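Local coordinates for transmembrane beta-barrels (Synthetic construct, PDB 6X9Z), which is a de novo designed eight-stranded beta-barrel intended to fold into and span a lipid membrane, at residues 102-105 with 111-114. Residues are numbered along the deposited sequence; the frame is centred on the assembly and turned at random.
Sequences VEYG and LQKV
Gly105 and Lys113 form the hydrogen-bonded antiparallel pair of this contact, and two backbone bonds tie them together. Gly105 N gives its hydrogen to Lys113 O over 2.9 Å in a nearly straight bond (172° at the hydrogen), while the return bond from Lys113 N to Gly105 O, 2.7 Å long, is more bent. Weaker CA-H...O contacts fill in between: Val114 CA leans on Glu103 O, Tyr104 CA on Lys113 O, and Gln112 CA on Gly105 O at 3.3 Å.

Looser side-chain contacts occupy the face that carries Tyr104 and Val114, the neighbouring non-hydrogen-bonded pair. With CG anti to the backbone N (chi1 172°), the tyrosine ring swings across to the second strand, where Val114 CG2 meets its edge, 4.1 Å from Tyr104 CD2. Farther along, the ring and the Gln112 side chain run side by side in the same direction, their ring and amide planes 24° apart. Tyr104 OH comes within 3.1 Å of Gln112 CG, so the aliphatic part of the glutamine borders the phenol.

On the other face, which Glu103 shares with Lys113, Lys113 CG packs over the backbone of Gly105, 3.5 Å from Gly105 O, and Gly105 has no side chain to compete for that place. The opposite charges stay apart, Glu103 OE2 to Lys113 NZ 6.1 Å; Glu103 OE1 is hydrogen-bonded to Tyr69 OH, two strands along the sheet. Strand 8-17 flanks 112-121 on its far side, with Val114 hydrogen-bonded to Tyr16 through the backbone. The arrangement is that of a beta-hairpin whose second strand closes an antiparallel eight-stranded transmembrane barrel, Glu103 and Lys113 turned inward, Tyr104 and Val114 on the outer surface, probably facing lipid.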
ATOM      1  N   VAL A 102      -2.870   3.439  -7.034  1.00 31.30           N
ATOM      2  CA  VAL A 102      -2.196   4.720  -6.889  1.00 31.73           C
ATOM      3  C   VAL A 102      -2.335   5.145  -5.437  1.00 32.31           C
ATOM      4  O   VAL A 102      -3.387   4.946  -4.816  1.00 31.54           O
ATOM      5  CB  VAL A 102      -2.764   5.794  -7.839  1.00 31.59           C
ATOM      6  CG1 VAL A 102      -2.615   5.347  -9.284  1.00 31.22           C
ATOM      7  CG2 VAL A 102      -4.218   6.091  -7.517  1.00 31.71           C
ATOM      8  N   GLU A 103      -1.266   5.706  -4.892  1.00 32.59           N
ATOM      9  CA  GLU A 103      -1.225   5.997  -3.470  1.00 33.05           C
ATOM     10  C   GLU A 103      -0.349   7.210  -3.229  1.00 34.19           C
ATOM     11  O   GLU A 103       0.798   7.251  -3.679  1.00 34.55           O
ATOM     12  CB  GLU A 103      -0.691   4.799  -2.686  1.00 32.77           C
ATOM     13  CG  GLU A 103      -0.425   5.092  -1.233  1.00 34.22           C
ATOM     14  CD  GLU A 103      -0.056   3.851  -0.467  1.00 35.46           C
ATOM     15  OE1 GLU A 103      -0.589   2.771  -0.805  1.00 35.81           O
ATOM     16  OE2 GLU A 103       0.768   3.954   0.464  1.00 36.63           O
ATOM     17  N   TYR A 104      -0.899   8.191  -2.527  1.00 34.69           N
ATOM     18  CA  TYR A 104      -0.121   9.288  -1.978  1.00 36.33           C
ATOM     19  C   TYR A 104       0.177   8.973  -0.520  1.00 37.23           C
ATOM     20  O   TYR A 104      -0.731   8.622   0.242  1.00 36.52           O
ATOM     21  CB  TYR A 104      -0.873  10.611  -2.102  1.00 36.83           C
ATOM     22  CG  TYR A 104      -0.197  11.751  -1.388  1.00 38.78           C
ATOM     23  CD1 TYR A 104      -0.720  12.261  -0.207  1.00 39.74           C
ATOM     24  CD2 TYR A 104       0.970  12.311  -1.887  1.00 39.46           C
ATOM     25  CE1 TYR A 104      -0.104  13.304   0.451  1.00 40.71           C
ATOM     26  CE2 TYR A 104       1.596  13.352  -1.235  1.00 40.83           C
ATOM     27  CZ  TYR A 104       1.057  13.844  -0.068  1.00 41.79           C
ATOM     28  OH  TYR A 104       1.675  14.884   0.583  1.00 43.32           O
ATOM     29  N   GLY A 105       1.448   9.077  -0.137  1.00 38.41           N
ATOM     30  CA  GLY A 105       1.854   8.716   1.203  1.00 39.41           C
ATOM     31  C   GLY A 105       2.844   9.715   1.767  1.00 40.64           C
ATOM     32  O   GLY A 105       3.555  10.406   1.034  1.00 40.71           O
ATOM     33  N   LEU A 111       8.506  13.886   4.642  1.00 49.78           N
ATOM     34  CA  LEU A 111       8.837  13.172   3.416  1.00 46.78           C
ATOM     35  C   LEU A 111       7.549  12.621   2.819  1.00 46.12           C
ATOM     36  O   LEU A 111       6.846  11.846   3.475  1.00 46.48           O
ATOM     37  CB  LEU A 111       9.830  12.043   3.701  1.00 46.12           C
ATOM     38  CG  LEU A 111      10.145  11.059   2.572  1.00 44.02           C
ATOM     39  CD1 LEU A 111      11.040  11.704   1.528  1.00 41.16           C
ATOM     40  CD2 LEU A 111      10.781   9.788   3.123  1.00 43.44           C
ATOM     41  N   GLN A 112       7.236  13.028   1.592  1.00 44.98           N
ATOM     42  CA  GLN A 112       6.043  12.577   0.890  1.00 43.15           C
ATOM     43  C   GLN A 112       6.427  11.732  -0.316  1.00 41.28           C
ATOM     44  O   GLN A 112       7.539  11.827  -0.844  0.86 40.61           O
ATOM     45  CB  GLN A 112       5.182  13.758   0.428  1.00 44.12           C
ATOM     46  CG  GLN A 112       4.652  14.623   1.551  1.00 46.24           C
ATOM     47  CD  GLN A 112       5.398  15.935   1.675  1.00 48.21           C
ATOM     48  OE1 GLN A 112       5.993  16.418   0.711  1.00 51.10           O
ATOM     49  NE2 GLN A 112       5.371  16.520   2.866  1.00 50.39           N
ATOM     50  N   LYS A 113       5.484  10.907  -0.761  1.00 40.14           N
ATOM     51  CA  LYS A 113       5.749  10.015  -1.876  1.00 38.62           C
ATOM     52  C   LYS A 113       4.472   9.773  -2.662  1.00 38.27           C
ATOM     53  O   LYS A 113       3.365   9.812  -2.116  1.00 38.62           O
ATOM     54  CB  LYS A 113       6.329   8.677  -1.404  1.00 38.99           C
ATOM     55  CG  LYS A 113       5.380   7.853  -0.554  1.00 40.50           C
ATOM     56  CD  LYS A 113       6.025   6.550  -0.099  1.00 42.27           C
ATOM     57  CE  LYS A 113       6.337   5.646  -1.280  1.00 41.66           C
ATOM     58  NZ  LYS A 113       6.729   4.277  -0.837  1.00 46.69           N
ATOM     59  N   VAL A 114       4.646   9.533  -3.957  1.00 36.55           N
ATOM     60  CA  VAL A 114       3.584   9.075  -4.840  1.00 35.75           C
ATOM     61  C   VAL A 114       4.007   7.720  -5.379  1.00 35.31           C
ATOM     62  O   VAL A 114       5.126   7.570  -5.880  1.00 35.07           O
ATOM     63  CB  VAL A 114       3.315  10.073  -5.977  1.00 36.01           C
ATOM     64  CG1 VAL A 114       2.376   9.473  -7.009  1.00 35.27           C
ATOM     65  CG2 VAL A 114       2.732  11.360  -5.408  1.00 36.72           C
TER